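Local coordinates for FrpC operon protein (Neisseria meningitidis, PDB 5EDF), which is the iron-regulated protein FrpD, which binds the RTX protein FrpC and may take part in adhesion, though its precise function is unknown, at residues Gly94-Asp99 / Tyr194-Arg198; Ala36-Asn42 / Phe87-Arg92. One frame throughout, in Å; residues are numbered along the deposited sequence. Where two conformers were deposited one is given.

Interaction 1: residues Gly94-Asp99 / Tyr194-Arg198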
ATOM      1  N   GLY A  94       8.338 -11.439   7.829  1.00 24.41           N
ATOM      2  CA  GLY A  94       7.767 -10.696   6.712  1.00 25.09           C
ATOM      3  C   GLY A  94       7.087 -11.513   5.622  1.00 26.28           C
ATOM      4  O   GLY A  94       6.468 -10.918   4.728  1.00 28.57           O
ATOM      5  N   LEU A  95       7.138 -12.843   5.709  1.00 26.67           N
ATOM      6  CA  LEU A  95       6.807 -13.729   4.580  1.00 25.27           C
ATOM      7  C   LEU A  95       5.364 -14.251   4.635  1.00 23.12           C
ATOM      8  O   LEU A  95       5.093 -15.429   4.837  1.00 23.21           O
ATOM      9  CB  LEU A  95       7.812 -14.863   4.447  1.00 30.18           C
ATOM     10  CG  LEU A  95       9.272 -14.444   4.230  1.00 29.94           C
ATOM     11  CD1 LEU A  95      10.086 -15.683   3.975  1.00 33.01           C
ATOM     12  CD2 LEU A  95       9.457 -13.423   3.079  1.00 34.16           C
ATOM     13  N   ASP A  96       4.443 -13.321   4.464  1.00 19.55           N
ATOM     14  CA  ASP A  96       3.023 -13.642   4.385  1.00 16.91           C
ATOM     15  C   ASP A  96       2.344 -12.521   3.593  1.00 16.52           C
ATOM     16  O   ASP A  96       3.025 -11.572   3.160  1.00 18.45           O
ATOM     17  CB  ASP A  96       2.411 -13.853   5.784  1.00 18.07           C
ATOM     18  CG  ASP A  96       1.295 -14.901   5.799  1.00 19.38           C
ATOM     19  OD1 ASP A  96       0.367 -14.816   4.983  1.00 21.34           O
ATOM     20  OD2 ASP A  96       1.357 -15.863   6.605  1.00 20.06           O
ATOM     21  N   SER A  97       1.035 -12.663   3.358  1.00 16.50           N
ATOM     22  CA  SER A  97       0.273 -11.758   2.490  0.50 16.02           C
ATOM     23  C   SER A  97      -0.180 -10.539   3.259  1.00 14.15           C
ATOM     24  O   SER A  97      -1.369 -10.282   3.415  1.00 14.57           O
ATOM     25  CB  SER A  97      -0.925 -12.473   1.868  0.50 19.21           C
ATOM     26  OG  SER A  97      -1.798 -12.952   2.863  0.50 24.47           O
ATOM     27  N   VAL A  98       0.803  -9.807   3.772  1.00 13.94           N
ATOM     28  CA  VAL A  98       0.581  -8.594   4.523  1.00 12.61           C
ATOM     29  C   VAL A  98       1.460  -7.518   3.895  1.00 12.63           C
ATOM     30  O   VAL A  98       2.696  -7.652   3.849  1.00 13.93           O
ATOM     31  CB  VAL A  98       0.897  -8.783   6.017  1.00 12.48           C
ATOM     32  CG1 VAL A  98       0.801  -7.446   6.744  1.00 13.46           C
ATOM     33  CG2 VAL A  98      -0.034  -9.857   6.665  1.00 14.97           C
ATOM     34  N   ASP A  99       0.804  -6.447   3.448  1.00 11.00           N
ATOM     35  CA  ASP A  99       1.479  -5.334   2.789  1.00 11.03           C
ATOM     36  C   ASP A  99       1.644  -4.159   3.752  1.00 11.04           C
ATOM     37  O   ASP A  99       0.786  -3.921   4.611  1.00 12.15           O
ATOM     38  CB  ASP A  99       0.663  -4.876   1.573  1.00 11.09           C
ATOM     39  CG  ASP A  99       0.542  -5.913   0.502  1.00 11.69           C
ATOM     40  OD1 ASP A  99       1.450  -6.740   0.328  1.00 13.88           O
ATOM     41  OD2 ASP A  99      -0.494  -5.882  -0.229  1.00 12.27           O
ATOM     42  N   TYR A 194       4.220  -1.236  -1.706  1.00  9.82           N
ATOM     43  CA  TYR A 194       4.409  -2.402  -2.559  1.00 10.20           C
ATOM     44  C   TYR A 194       3.287  -3.385  -2.224  1.00 12.00           C
ATOM     45  O   TYR A 194       3.365  -4.105  -1.216  1.00 11.62           O
ATOM     46  CB  TYR A 194       5.772  -3.049  -2.316  1.00 11.03           C
ATOM     47  CG  TYR A 194       6.963  -2.215  -2.670  1.00 11.97           C
ATOM     48  CD1 TYR A 194       7.281  -1.922  -3.968  1.00 12.38           C
ATOM     49  CD2 TYR A 194       7.821  -1.712  -1.677  1.00 13.71           C
ATOM     50  CE1 TYR A 194       8.366  -1.135  -4.307  1.00 12.58           C
ATOM     51  CE2 TYR A 194       8.925  -0.931  -1.998  1.00 14.18           C
ATOM     52  CZ  TYR A 194       9.204  -0.643  -3.307  1.00 13.49           C
ATOM     53  OH  TYR A 194      10.317   0.135  -3.642  1.00 16.37           O
ATOM     54  N   PRO A 195       2.204  -3.372  -2.999  1.00 10.42           N
ATOM     55  CA  PRO A 195       1.100  -4.262  -2.700  1.00 10.39           C
ATOM     56  C   PRO A 195       1.279  -5.677  -3.232  1.00 11.44           C
ATOM     57  O   PRO A 195       2.144  -5.935  -4.078  1.00 12.55           O
ATOM     58  CB  PRO A 195      -0.068  -3.614  -3.431  1.00 10.51           C
ATOM     59  CG  PRO A 195       0.592  -3.059  -4.652  1.00 12.01           C
ATOM     60  CD  PRO A 195       1.936  -2.561  -4.197  1.00 10.50           C
ATOM     61  N   PHE A 196       0.406  -6.576  -2.793  1.00 11.77           N
ATOM     62  CA  PHE A 196       0.399  -7.933  -3.317  1.00 12.96           C
ATOM     63  C   PHE A 196       1.776  -8.602  -3.199  1.00 15.10           C
ATOM     64  O   PHE A 196       2.233  -9.284  -4.125  1.00 16.33           O
ATOM     65  CB  PHE A 196      -0.063  -7.932  -4.783  1.00 14.13           C
ATOM     66  CG  PHE A 196      -1.476  -7.498  -5.023  1.00 14.59           C
ATOM     67  CD1 PHE A 196      -2.515  -8.314  -4.651  1.00 15.96           C
ATOM     68  CD2 PHE A 196      -1.768  -6.317  -5.736  1.00 14.21           C
ATOM     69  CE1 PHE A 196      -3.824  -7.989  -4.962  1.00 17.90           C
ATOM     70  CE2 PHE A 196      -3.080  -5.990  -6.034  1.00 16.53           C
ATOM     71  CZ  PHE A 196      -4.086  -6.815  -5.658  1.00 16.58           C
ATOM     72  N   ILE A 197       2.450  -8.415  -2.062  0.50 15.40           N
ATOM     73  CA  ILE A 197       3.880  -8.779  -1.984  0.50 15.39           C
ATOM     74  C   ILE A 197       4.169 -10.261  -2.187  0.50 18.89           C
ATOM     75  O   ILE A 197       5.272 -10.613  -2.615  0.50 21.76           O
ATOM     76  CB  ILE A 197       4.563  -8.350  -0.660  0.50 18.71           C
ATOM     77  CG1 ILE A 197       3.829  -8.891   0.571  0.50 17.07           C
ATOM     78  CG2 ILE A 197       4.667  -6.863  -0.588  0.50 18.06           C
ATOM     79  CD1 ILE A 197       4.703  -8.944   1.808  0.50 22.80           C
ATOM     80  N   ARG A 198       3.209 -11.132  -1.884  1.00 17.50           N
ATOM     81  CA  ARG A 198       3.429 -12.569  -2.095  1.00 19.55           C
ATOM     82  C   ARG A 198       2.942 -13.087  -3.451  1.00 20.14           C
ATOM     83  O   ARG A 198       3.118 -14.275  -3.768  1.00 22.24           O
ATOM     84  CB  ARG A 198       2.760 -13.403  -1.005  1.00 20.19           C
ATOM     85  CG  ARG A 198       3.247 -13.064   0.417  1.00 21.55           C
ATOM     86  CD  ARG A 198       4.565 -13.718   0.778  1.00 34.67           C
ATOM     87  NE  ARG A 198       5.722 -13.073   0.166  1.00 38.35           N
ATOM     88  CZ  ARG A 198       6.464 -12.115   0.727  1.00 43.34           C
ATOM     89  NH1 ARG A 198       6.175 -11.650   1.939  1.00 42.64           N
ATOM     90  NH2 ARG A 198       7.503 -11.606   0.062  1.00 44.57           N
TER
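The carboxylate of Asp-99 grips two successive backbone amides of the 194-198 loop. Asp-99 OD2 accepts a hydrogen bond from Phe-196 N at 2.8 Å. Asp-99 OD1 is bonded by Ile-197 N at 3.1 Å, in the straighter of the two bonds (162°). Both amides arrive on the syn side of their oxygens, Phe-196 N well above the carboxylate plane and Ile-197 N closer to it. In the modelled conformer, Ile-197 slides past Asp-99 in the opposite direction, with CG1 held between its backbone N and carbonyl carbon (chi1 55°). The contact lies at the start of strand 98-105, where the loop leaves the end of its antiparallel neighbour 189-193 in the large sheet and the two segments diverge as the strand pairing ends. Farther along are two inverse gamma turns, centred on Leu-95 and Ser-97. Arg-198, bent at chi2 and chi3, reaches backbone oxygens here: Arg-198 NH1 makes a weak bond to Asp-96 O at 3.4 Å and lies 2.9 Å from Gly-94 O. Leu-95 CD2 lies over one guanidinium face, near the rim. In the second shell, Tyr-211 OH also bonds Asp-99 OD2, Tyr-67 OH accepts the Arg-198 amide, and His-86 bonds Asp-96 OD1.

Interaction 2: residues Ala36-Asn42 / Phe87-Arg92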
ATOM      1  N   ALA A  36      -0.058  -3.323  13.170  1.00 11.05           N
ATOM      2  CA  ALA A  36       0.575  -4.540  13.649  1.00 11.21           C
ATOM      3  C   ALA A  36       2.067  -4.401  13.947  1.00 13.24           C
ATOM      4  O   ALA A  36       2.614  -5.136  14.802  1.00 14.22           O
ATOM      5  CB  ALA A  36       0.324  -5.721  12.685  1.00 12.73           C
ATOM      6  N   ARG A  37       2.769  -3.500  13.259  1.00 12.66           N
ATOM      7  CA  ARG A  37       4.196  -3.314  13.587  1.00 12.51           C
ATOM      8  C   ARG A  37       4.441  -2.601  14.930  1.00 13.94           C
ATOM      9  O   ARG A  37       5.553  -2.658  15.486  1.00 16.04           O
ATOM     10  CB  ARG A  37       4.941  -2.558  12.499  1.00 12.65           C
ATOM     11  CG  ARG A  37       5.089  -3.327  11.233  1.00 13.59           C
ATOM     12  CD  ARG A  37       5.773  -2.528  10.147  1.00 15.22           C
ATOM     13  NE  ARG A  37       6.113  -3.301   8.972  1.00 15.21           N
ATOM     14  CZ  ARG A  37       7.232  -3.991   8.793  1.00 16.83           C
ATOM     15  NH1 ARG A  37       8.168  -4.024   9.748  1.00 21.17           N
ATOM     16  NH2 ARG A  37       7.435  -4.617   7.663  1.00 18.66           N
ATOM     17  N   TYR A  38       3.397  -1.998  15.456  1.00 12.94           N
ATOM     18  CA  TYR A  38       3.483  -1.203  16.688  1.00 12.95           C
ATOM     19  C   TYR A  38       2.935  -2.008  17.842  1.00 14.16           C
ATOM     20  O   TYR A  38       2.009  -1.600  18.537  1.00 13.84           O
ATOM     21  CB  TYR A  38       2.719   0.108  16.502  1.00 12.63           C
ATOM     22  CG  TYR A  38       3.135   0.992  15.361  1.00 14.85           C
ATOM     23  CD1 TYR A  38       3.828   2.148  15.569  1.00 16.68           C
ATOM     24  CD2 TYR A  38       2.714   0.743  14.074  1.00 13.50           C
ATOM     25  CE1 TYR A  38       4.142   3.029  14.528  1.00 17.03           C
ATOM     26  CE2 TYR A  38       3.020   1.609  13.042  1.00 14.63           C
ATOM     27  CZ  TYR A  38       3.714   2.742  13.270  1.00 16.32           C
ATOM     28  OH  TYR A  38       4.032   3.596  12.241  1.00 17.96           O
ATOM     29  N   THR A  39       3.548  -3.165  18.050  1.00 15.07           N
ATOM     30  CA  THR A  39       3.102  -4.137  19.035  1.00 16.47           C
ATOM     31  C   THR A  39       4.311  -4.665  19.800  1.00 16.75           C
ATOM     32  O   THR A  39       5.485  -4.473  19.378  1.00 19.36           O
ATOM     33  CB  THR A  39       2.331  -5.318  18.396  1.00 18.74           C
ATOM     34  OG1 THR A  39       3.167  -5.948  17.393  1.00 21.26           O
ATOM     35  CG2 THR A  39       1.097  -4.868  17.740  1.00 15.96           C
ATOM     36  N   GLN A  40       4.012  -5.331  20.909  1.00 19.31           N
ATOM     37  CA  GLN A  40       5.012  -6.045  21.690  1.00 23.16           C
ATOM     38  C   GLN A  40       4.479  -7.424  22.035  1.00 27.50           C
ATOM     39  O   GLN A  40       3.277  -7.655  22.012  1.00 23.65           O
ATOM     40  CB  GLN A  40       5.344  -5.263  22.954  1.00 23.31           C
ATOM     41  CG  GLN A  40       6.033  -3.943  22.690  1.00 25.15           C
ATOM     42  CD  GLN A  40       6.358  -3.194  23.954  1.00 31.50           C
ATOM     43  OE1 GLN A  40       5.696  -3.361  24.975  1.00 36.73           O
ATOM     44  NE2 GLN A  40       7.391  -2.367  23.896  1.00 38.18           N
ATOM     45  N   ASP A  41       5.411  -8.337  22.312  1.00 30.12           N
ATOM     46  CA  ASP A  41       5.138  -9.662  22.914  1.00 29.84           C
ATOM     47  C   ASP A  41       4.164 -10.531  22.113  1.00 29.08           C
ATOM     48  O   ASP A  41       3.055 -10.834  22.560  1.00 29.67           O
ATOM     49  CB  ASP A  41       4.664  -9.474  24.346  1.00 30.58           C
ATOM     50  CG  ASP A  41       5.676  -8.708  25.200  1.00 39.87           C
ATOM     51  OD1 ASP A  41       6.885  -8.732  24.866  1.00 44.95           O
ATOM     52  OD2 ASP A  41       5.263  -8.082  26.201  1.00 45.09           O
ATOM     53  N   ASN A  42       4.603 -10.879  20.913  1.00 28.03           N
ATOM     54  CA  ASN A  42       3.858 -11.715  19.969  1.00 35.92           C
ATOM     55  C   ASN A  42       2.472 -11.155  19.710  1.00 32.54           C
ATOM     56  O   ASN A  42       1.481 -11.881  19.736  1.00 33.45           O
ATOM     57  CB  ASN A  42       3.795 -13.184  20.447  1.00 41.21           C
ATOM     58  CG  ASN A  42       3.557 -14.182  19.292  1.00 47.41           C
ATOM     59  OD1 ASN A  42       3.946 -13.942  18.145  1.00 47.42           O
ATOM     60  ND2 ASN A  42       2.923 -15.312  19.607  1.00 52.37           N
ATOM     61  N   PHE A  87      -0.653 -12.371  10.157  1.00 14.36           N
ATOM     62  CA  PHE A  87       0.116 -11.321  10.837  1.00 14.43           C
ATOM     63  C   PHE A  87       1.229 -11.860  11.717  1.00 15.05           C
ATOM     64  O   PHE A  87       2.306 -11.263  11.782  1.00 16.87           O
ATOM     65  CB  PHE A  87      -0.799 -10.410  11.650  1.00 13.72           C
ATOM     66  CG  PHE A  87      -1.555  -9.422  10.817  1.00 12.35           C
ATOM     67  CD1 PHE A  87      -0.956  -8.231  10.461  1.00 12.72           C
ATOM     68  CD2 PHE A  87      -2.859  -9.653  10.376  1.00 11.45           C
ATOM     69  CE1 PHE A  87      -1.636  -7.288   9.713  1.00 12.50           C
ATOM     70  CE2 PHE A  87      -3.532  -8.707   9.600  1.00 13.23           C
ATOM     71  CZ  PHE A  87      -2.952  -7.550   9.270  1.00 12.24           C
ATOM     72  N   ILE A  88       1.000 -12.980  12.400  0.50 14.92           N
ATOM     73  CA  ILE A  88       2.050 -13.558  13.233  0.50 15.39           C
ATOM     74  C   ILE A  88       3.244 -13.982  12.371  0.50 16.83           C
ATOM     75  O   ILE A  88       4.388 -13.728  12.719  0.50 18.17           O
ATOM     76  CB  ILE A  88       1.531 -14.756  14.045  0.50 15.67           C
ATOM     77  CG1 ILE A  88       0.607 -14.236  15.139  0.50 18.98           C
ATOM     78  CG2 ILE A  88       2.681 -15.540  14.634  0.50 16.09           C
ATOM     79  CD1 ILE A  88      -0.235 -15.255  15.773  0.50 16.82           C
ATOM     80  N   GLN A  89       2.978 -14.641  11.252  1.00 15.22           N
ATOM     81  CA  GLN A  89       4.028 -14.972  10.316  1.00 16.01           C
ATOM     82  C   GLN A  89       4.767 -13.726   9.806  1.00 16.28           C
ATOM     83  O   GLN A  89       5.994 -13.672   9.741  1.00 18.50           O
ATOM     84  CB  GLN A  89       3.459 -15.809   9.172  1.00 16.00           C
ATOM     85  CG  GLN A  89       4.498 -16.244   8.140  1.00 17.52           C
ATOM     86  CD  GLN A  89       5.435 -17.279   8.676  1.00 17.83           C
ATOM     87  OE1 GLN A  89       5.017 -18.407   8.958  1.00 21.78           O
ATOM     88  NE2 GLN A  89       6.717 -16.916   8.823  1.00 25.06           N
ATOM     89  N   PHE A  90       3.999 -12.719   9.430  1.00 15.69           N
ATOM     90  CA  PHE A  90       4.547 -11.450   8.964  1.00 16.35           C
ATOM     91  C   PHE A  90       5.459 -10.822  10.008  1.00 17.29           C
ATOM     92  O   PHE A  90       6.535 -10.346   9.690  1.00 18.72           O
ATOM     93  CB  PHE A  90       3.355 -10.544   8.634  1.00 17.12           C
ATOM     94  CG  PHE A  90       3.679  -9.083   8.544  1.00 17.61           C
ATOM     95  CD1 PHE A  90       4.269  -8.565   7.432  1.00 17.59           C
ATOM     96  CD2 PHE A  90       3.347  -8.236   9.590  1.00 17.81           C
ATOM     97  CE1 PHE A  90       4.545  -7.201   7.368  1.00 17.02           C
ATOM     98  CE2 PHE A  90       3.630  -6.878   9.512  1.00 17.47           C
ATOM     99  CZ  PHE A  90       4.227  -6.385   8.412  1.00 18.77           C
ATOM    100  N   LEU A  91       5.038 -10.847  11.256  1.00 16.48           N
ATOM    101  CA  LEU A  91       5.863 -10.261  12.304  1.00 19.03           C
ATOM    102  C   LEU A  91       7.155 -11.056  12.574  1.00 19.40           C
ATOM    103  O   LEU A  91       8.160 -10.493  13.015  1.00 26.96           O
ATOM    104  CB  LEU A  91       5.050 -10.051  13.579  1.00 18.56           C
ATOM    105  CG  LEU A  91       3.962  -8.979  13.515  1.00 20.52           C
ATOM    106  CD1 LEU A  91       3.114  -9.001  14.776  1.00 24.64           C
ATOM    107  CD2 LEU A  91       4.615  -7.614  13.334  1.00 24.40           C
ATOM    108  N   ARG A  92       7.157 -12.339  12.243  1.00 21.54           N
ATOM    109  CA  ARG A  92       8.355 -13.144  12.394  1.00 23.54           C
ATOM    110  C   ARG A  92       9.388 -12.915  11.309  1.00 26.33           C
ATOM    111  O   ARG A  92      10.549 -12.703  11.613  1.00 28.52           O
ATOM    112  CB  ARG A  92       7.980 -14.620  12.435  1.00 27.37           C
ATOM    113  CG  ARG A  92       7.177 -14.965  13.650  1.00 36.45           C
ATOM    114  CD  ARG A  92       6.807 -16.406  13.701  1.00 43.11           C
ATOM    115  NE  ARG A  92       5.999 -16.726  14.880  1.00 44.50           N
ATOM    116  CZ  ARG A  92       6.487 -16.964  16.094  1.00 51.52           C
ATOM    117  NH1 ARG A  92       7.803 -16.927  16.327  1.00 54.01           N
ATOM    118  NH2 ARG A  92       5.652 -17.251  17.090  1.00 56.05           N
TER
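Apolar packing begins where Ala-36 CB meets the ring of Phe-87, 3.6 Å from Phe-87 CD1 and almost as near CE1. One helical turn on, Leu-91 brings both methyl groups to the loop: Leu-91 CD2 rests 3.5 Å from Ala-36 O, and CD1 lies about equally far from that oxygen and from Thr-39 OG1. These two oxygens are themselves joined, Thr-39 OG1 donating to Ala-36 O at 2.8 Å; the first torsion of Thr-39 (chi1 57°) turns OG1 back toward Ala-36. Leu-91 thus packs alongside a bonded polar pair. Helix 84-93 lies with one flank against the segment before the hairpin of strands 39-40 and 45-46, its first strand and its connecting loop, while Phe-87 and Phe-90 also reach strands 61-70 and 98-105 of the large sheet. Flat groups meet at Arg-37, whose chain is extended from CG to NE. The CZ corner of the Phe-90 ring packs over one face of the guanidinium, with Phe-90 CZ 3.7 Å from Arg-37 NE and the two planes nearly perpendicular at 84°. A salt bridge from Arg-37 NE to Asp-100 fixes that charged end. At the far end of the loop the approaches are van der Waals, without a hydrogen bond: Asn-42 OD1 lies 3.9 Å from Arg-92 NH2, the amide and guanidinium planes being 64° apart, and near Ile-88 CG2 in its modelled conformer.

In the fold
Interactions 1 and 2 follow one another along the chain, since helix 84-93 leads through the short connection 94-97 into strand 98-105, and their centres lie 14 Å apart. They touch through this connection: Val-98 CB packs 3.7 Å from Phe-90 CD1, and Val-98 CG1 lies 3.8 Å from Phe-87 CE1. Helix residues that face the 36-42 loop therefore also cover the start of the strand whose Asp-99 holds the 194-198 loop. On the more exposed side, Gln-89 CB approaches Asp-96 OD2 at 3.3 Å. The centre of interaction 2 is about 18 Å from the centre of the chain, that of interaction 1 about 10 Å. The Arg-37 side chain, about 8 Å from a bound sodium ion, is too far to coordinate it.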